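Local coordinates for protein peptidoglycan D,D-transpeptidase PbpA (Mycobacterium tuberculosis, PDB 3UPO) that probably cross-links the peptidoglycan of the cell wall as a penicillin-binding D,D-transpeptidase and takes part in regulating cell length, at residues S186-P191 against A290-G295; Y337-L342 against S351-Y356. All coordinates share one frame; numbering follows the deposited sequence.

Contact 1: S186-P191 against A290-G295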
# COMPACT_ATOMS: atom_id res chain seq x y z
N SER A 186 -4.42 4.20 -5.95
CA SER A 186 -5.05 5.34 -6.62
C SER A 186 -5.18 6.59 -5.77
O SER A 186 -5.47 7.67 -6.28
CB SER A 186 -6.45 4.96 -7.11
OG SER A 186 -6.35 4.06 -8.19
N GLU A 187 -5.02 6.44 -4.47
CA GLU A 187 -5.23 7.59 -3.61
C GLU A 187 -3.97 7.84 -2.78
O GLU A 187 -3.25 6.89 -2.45
CB GLU A 187 -6.48 7.38 -2.73
CG GLU A 187 -7.19 8.67 -2.31
CD GLU A 187 -8.05 9.29 -3.41
OE1 GLU A 187 -8.23 10.53 -3.40
OE2 GLU A 187 -8.54 8.55 -4.30
N THR A 188 -3.70 9.11 -2.51
CA THR A 188 -2.58 9.52 -1.67
C THR A 188 -3.10 10.23 -0.41
O THR A 188 -4.10 10.96 -0.45
CB THR A 188 -1.60 10.49 -2.39
OG1 THR A 188 -2.29 11.69 -2.73
CG2 THR A 188 -1.01 9.87 -3.67
N TYR A 189 -2.41 10.00 0.70
CA TYR A 189 -2.79 10.49 2.02
C TYR A 189 -1.54 10.97 2.73
O TYR A 189 -0.45 10.42 2.51
CB TYR A 189 -3.38 9.35 2.86
CG TYR A 189 -4.50 8.58 2.20
CD1 TYR A 189 -5.83 8.91 2.44
CD2 TYR A 189 -4.23 7.49 1.37
CE1 TYR A 189 -6.87 8.20 1.84
CE2 TYR A 189 -5.26 6.77 0.76
CZ TYR A 189 -6.59 7.13 1.01
OH TYR A 189 -7.63 6.44 0.44
N PRO A 190 -1.69 11.98 3.62
CA PRO A 190 -0.58 12.34 4.50
C PRO A 190 -0.12 11.10 5.26
O PRO A 190 -0.95 10.37 5.80
CB PRO A 190 -1.20 13.40 5.45
CG PRO A 190 -2.73 13.28 5.27
CD PRO A 190 -2.90 12.81 3.84
N PRO A 191 1.20 10.79 5.21
CA PRO A 191 1.76 9.65 5.93
C PRO A 191 1.89 9.87 7.45
O PRO A 191 2.05 8.90 8.20
CB PRO A 191 3.15 9.51 5.32
CG PRO A 191 3.53 10.88 4.91
CD PRO A 191 2.23 11.50 4.43
N ALA A 290 -0.83 6.04 -8.46
CA ALA A 290 -0.77 7.48 -8.26
C ALA A 290 0.64 7.88 -7.78
O ALA A 290 1.32 7.09 -7.10
CB ALA A 290 -1.84 7.93 -7.27
N GLU A 291 1.08 9.08 -8.16
CA GLU A 291 2.39 9.56 -7.78
C GLU A 291 2.35 10.15 -6.37
O GLU A 291 1.51 11.00 -6.08
CB GLU A 291 2.92 10.61 -8.77
CG GLU A 291 4.40 10.97 -8.51
CD GLU A 291 4.86 12.24 -9.23
OE1 GLU A 291 4.12 13.25 -9.25
OE2 GLU A 291 6.00 12.24 -9.74
N SER A 292 3.26 9.67 -5.51
CA SER A 292 3.45 10.22 -4.16
C SER A 292 4.41 11.42 -4.17
O SER A 292 5.26 11.55 -5.04
CB SER A 292 3.92 9.12 -3.21
OG SER A 292 2.97 8.05 -3.15
N THR A 293 4.23 12.32 -3.21
CA THR A 293 4.99 13.57 -3.21
C THR A 293 5.41 14.00 -1.79
O THR A 293 4.80 13.59 -0.79
CB THR A 293 4.19 14.71 -3.92
OG1 THR A 293 5.07 15.80 -4.21
CG2 THR A 293 2.96 15.19 -3.07
N VAL A 294 6.48 14.79 -1.73
CA VAL A 294 6.94 15.41 -0.49
C VAL A 294 6.35 16.84 -0.38
O VAL A 294 6.31 17.43 0.71
CB VAL A 294 8.50 15.40 -0.39
CG1 VAL A 294 9.15 16.33 -1.41
CG2 VAL A 294 8.98 15.74 1.04
N GLY A 295 5.86 17.37 -1.51
CA GLY A 295 5.42 18.76 -1.57
C GLY A 295 6.55 19.73 -1.90
O GLY A 295 7.74 19.35 -1.87

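Contact 2: Y337-L342 against S351-Y356. Unlike the reference sequence in segment 351-356: Arg-355 (reference Gly).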
# COMPACT_ATOMS: atom_id res chain seq x y z
N TYR A 337 5.56 -5.48 -8.63
CA TYR A 337 4.75 -6.03 -9.72
C TYR A 337 3.68 -7.00 -9.22
O TYR A 337 3.92 -7.71 -8.23
CB TYR A 337 5.65 -6.72 -10.76
CG TYR A 337 6.34 -7.99 -10.28
CD1 TYR A 337 5.80 -9.24 -10.56
CD2 TYR A 337 7.54 -7.93 -9.55
CE1 TYR A 337 6.44 -10.42 -10.15
CE2 TYR A 337 8.19 -9.11 -9.13
CZ TYR A 337 7.62 -10.34 -9.43
OH TYR A 337 8.22 -11.51 -9.04
N LEU A 338 2.55 -7.03 -9.92
CA LEU A 338 1.37 -7.86 -9.58
C LEU A 338 1.19 -9.15 -10.41
O LEU A 338 0.50 -10.09 -9.98
CB LEU A 338 0.09 -7.00 -9.68
CG LEU A 338 -1.27 -7.50 -9.16
CD1 LEU A 338 -1.25 -7.76 -7.65
CD2 LEU A 338 -2.33 -6.48 -9.51
N VAL A 339 1.79 -9.20 -11.60
CA VAL A 339 1.66 -10.35 -12.47
C VAL A 339 2.98 -11.13 -12.49
O VAL A 339 4.01 -10.59 -12.87
CB VAL A 339 1.29 -9.91 -13.92
CG1 VAL A 339 1.39 -11.09 -14.92
CG2 VAL A 339 -0.12 -9.27 -13.96
N GLY A 340 2.92 -12.40 -12.07
CA GLY A 340 4.08 -13.30 -12.10
C GLY A 340 4.35 -13.92 -13.46
O GLY A 340 5.51 -14.04 -13.89
N SER A 341 3.28 -14.32 -14.15
CA SER A 341 3.38 -14.89 -15.50
C SER A 341 2.09 -14.80 -16.31
O SER A 341 0.98 -14.74 -15.76
CB SER A 341 3.86 -16.35 -15.44
OG SER A 341 2.97 -17.14 -14.66
N LEU A 342 2.26 -14.78 -17.63
CA LEU A 342 1.16 -14.88 -18.57
C LEU A 342 1.30 -16.22 -19.25
O LEU A 342 2.41 -16.64 -19.60
CB LEU A 342 1.20 -13.74 -19.59
CG LEU A 342 1.17 -12.30 -19.06
CD1 LEU A 342 1.42 -11.32 -20.21
CD2 LEU A 342 -0.13 -11.98 -18.37
N SER A 351 5.00 -15.40 -20.99
CA SER A 351 5.79 -14.33 -20.38
C SER A 351 5.96 -14.60 -18.88
O SER A 351 4.97 -14.78 -18.17
CB SER A 351 5.09 -12.99 -20.64
OG SER A 351 5.88 -11.90 -20.20
N THR A 352 7.21 -14.64 -18.43
CA THR A 352 7.50 -14.67 -16.99
C THR A 352 8.14 -13.35 -16.55
O THR A 352 9.12 -12.91 -17.15
CB THR A 352 8.40 -15.86 -16.60
OG1 THR A 352 7.73 -17.08 -16.94
CG2 THR A 352 8.70 -15.86 -15.09
N THR A 353 7.58 -12.72 -15.52
CA THR A 353 8.07 -11.43 -15.05
C THR A 353 9.44 -11.55 -14.39
O THR A 353 9.66 -12.38 -13.52
CB THR A 353 7.07 -10.75 -14.09
OG1 THR A 353 5.83 -10.52 -14.78
CG2 THR A 353 7.62 -9.41 -13.56
N VAL A 354 10.36 -10.70 -14.83
CA VAL A 354 11.72 -10.65 -14.31
C VAL A 354 11.79 -9.61 -13.19
O VAL A 354 11.37 -8.47 -13.35
CB VAL A 354 12.73 -10.33 -15.46
CG1 VAL A 354 12.19 -9.17 -16.36
CG2 VAL A 354 14.15 -10.05 -14.93
N ARG A 355 12.30 -10.02 -12.04
CA ARG A 355 12.45 -9.13 -10.90
C ARG A 355 13.55 -8.13 -11.18
O ARG A 355 14.57 -8.47 -11.80
CB ARG A 355 12.76 -9.94 -9.65
CG ARG A 355 11.62 -10.86 -9.22
CD ARG A 355 12.13 -12.28 -9.04
NE ARG A 355 11.09 -13.18 -8.55
CZ ARG A 355 11.32 -14.41 -8.08
NH1 ARG A 355 12.56 -14.90 -8.03
NH2 ARG A 355 10.31 -15.15 -7.65
N TYR A 356 13.37 -6.89 -10.72
CA TYR A 356 14.26 -5.80 -11.09
C TYR A 356 14.61 -4.84 -9.93
O TYR A 356 13.72 -4.38 -9.20
CB TYR A 356 13.65 -5.05 -12.29
CG TYR A 356 14.42 -3.83 -12.70
CD1 TYR A 356 15.58 -3.93 -13.47
CD2 TYR A 356 14.00 -2.56 -12.30
CE1 TYR A 356 16.31 -2.78 -13.84
CE2 TYR A 356 14.70 -1.42 -12.66
CZ TYR A 356 15.86 -1.53 -13.42
OH TYR A 356 16.53 -0.37 -13.75

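Contact 1: S186-P191 against A290-G295
Thr-188 and Ala-290 bring two loops of the transpeptidase domain together, a domain of the penicillin-binding protein and serine beta-lactamase fold. Segment 186-191 leads toward helix 196-205, and Ser-193, the likely acylated serine, follows it closely in the chain. Segment 290-295 runs alongside it in the same direction, with Ser-186 opposite Ala-290 and Thr-188 opposite Ser-292. The gap widens along the way, from 5.1 Å between the CA atoms of Ser-186 and Ala-290 to 6.6 Å between those of Thr-188 and Ser-292.

The contact is van der Waals packing throughout. The methyl CB of Ala-290 rests against the peptide carbonyl of Ser-186, 3.8 Å from its O. A backbone bond of Ala-290 to Ile-185 ties the loops together just beside this point. Thr-188 uses only its methyl branch across the contact. With chi1 at 63°, OG1 sits between the backbone N and the carbonyl carbon, while CG2 lies beside the N and anti to the carbonyl carbon. Thr-188 CG2 thereby reaches the backbone of the other loop, 3.7 Å from Glu-291 O. Thr-188 CG2 also meets Ala-290 CB at 4.2 Å.

Ser-292 is buried and borders this methyl loosely. Its OG is engaged by the backbone N of Thr-316, a residue that the side chain of Thr-188 also touches. The side chains of Ser-186, Glu-187 and Glu-291 leave the backbone away from the opposite loop, in keeping with a contact at the surface. Farther along, Asp-279 bonds both Thr-293 OG1 and Val-294 N with its carboxylate. Segment 290-295 then closes in an ST turn, in which Thr-293 OG1 accepts the backbone N-H of Gly-295 at 3.2 Å in a nearly straight bond of 163°.

Contact 2: Y337-L342 against S351-Y356
Tyr-337 lays one face of its ring under the methyl group of Thr-353. Thr-353 CG2 stands 3.8 Å from the centroid of the Tyr-337 ring and 21° off the ring normal, a CH-pi contact. It is displaced toward the rim, with CD1 of Tyr-337 its nearest ring atom.

The two branches of Thr-353 do different work. At chi1 -61°, CG2 is anti to the backbone N and goes to the ring, while OG1 lies beside the N. Thr-353 OG1 donates a short bond of 2.6 Å to Val-339 O, tilted out of the carbonyl plane. The backbone N of Thr-353 donates to the next carbonyl, Gly-340 O, at 2.9 Å. One residue thus grips two successive carbonyls.

The phenol end of Tyr-337 meets Arg-355, which replaces the glycine of the reference sequence. Arg-355 bends at chi2 and passes its CG by Tyr-337 OH, at 3.5 Å. Arg-355 NE then gives a weak hydrogen bond to Tyr-337 OH, 3.4 Å long. The hydroxyl lies at the edge of the guanidinium, near its plane, and that plane is turned 42° from the ring.

Before Thr-353 in its segment, the two strands form two antiparallel pairs. Leu-342 and Ser-351 form a hydrogen-bonded antiparallel pair: Leu-342 N to Ser-351 O at 2.8 Å, with a longer return bond from Ser-351 N to Leu-342 O. Leu-342 CD1 also packs on Ser-351 CB at 4.1 Å. Ser-341 and Thr-352 form the non-hydrogen-bonded pair and turn to the other face. Thr-352 OG1 bonds Asn-349.

On the far side of strand 339-343, Gly-340 and Ser-341 both face Asp-106 of strand 104-107. The arrangement is an antiparallel beta hairpin at the border of a mixed sheet, with a classic beta bulge where its inner strand meets the neighbour.

In the fold
The contacts follow one another along the chain and share no secondary-structure element. Their centres are 26 Å apart and their nearest atoms about 11 Å, so they do not touch. Contact 1 is a surface contact nearer the middle of the chain. It joins two irregular loops far apart in sequence, using methyl groups against backbone. Contact 2 is partly buried and lies farther out. It holds the two strands of one hairpin with backbone hydrogen bonds, and the loop residues flanking them add a threonine hydroxyl and an aromatic face. Contact 1 thus relies on outside residues for its polar anchoring, whereas contact 2 carries much of its own between its segments. Neither includes Ser-193, the probable active-site serine.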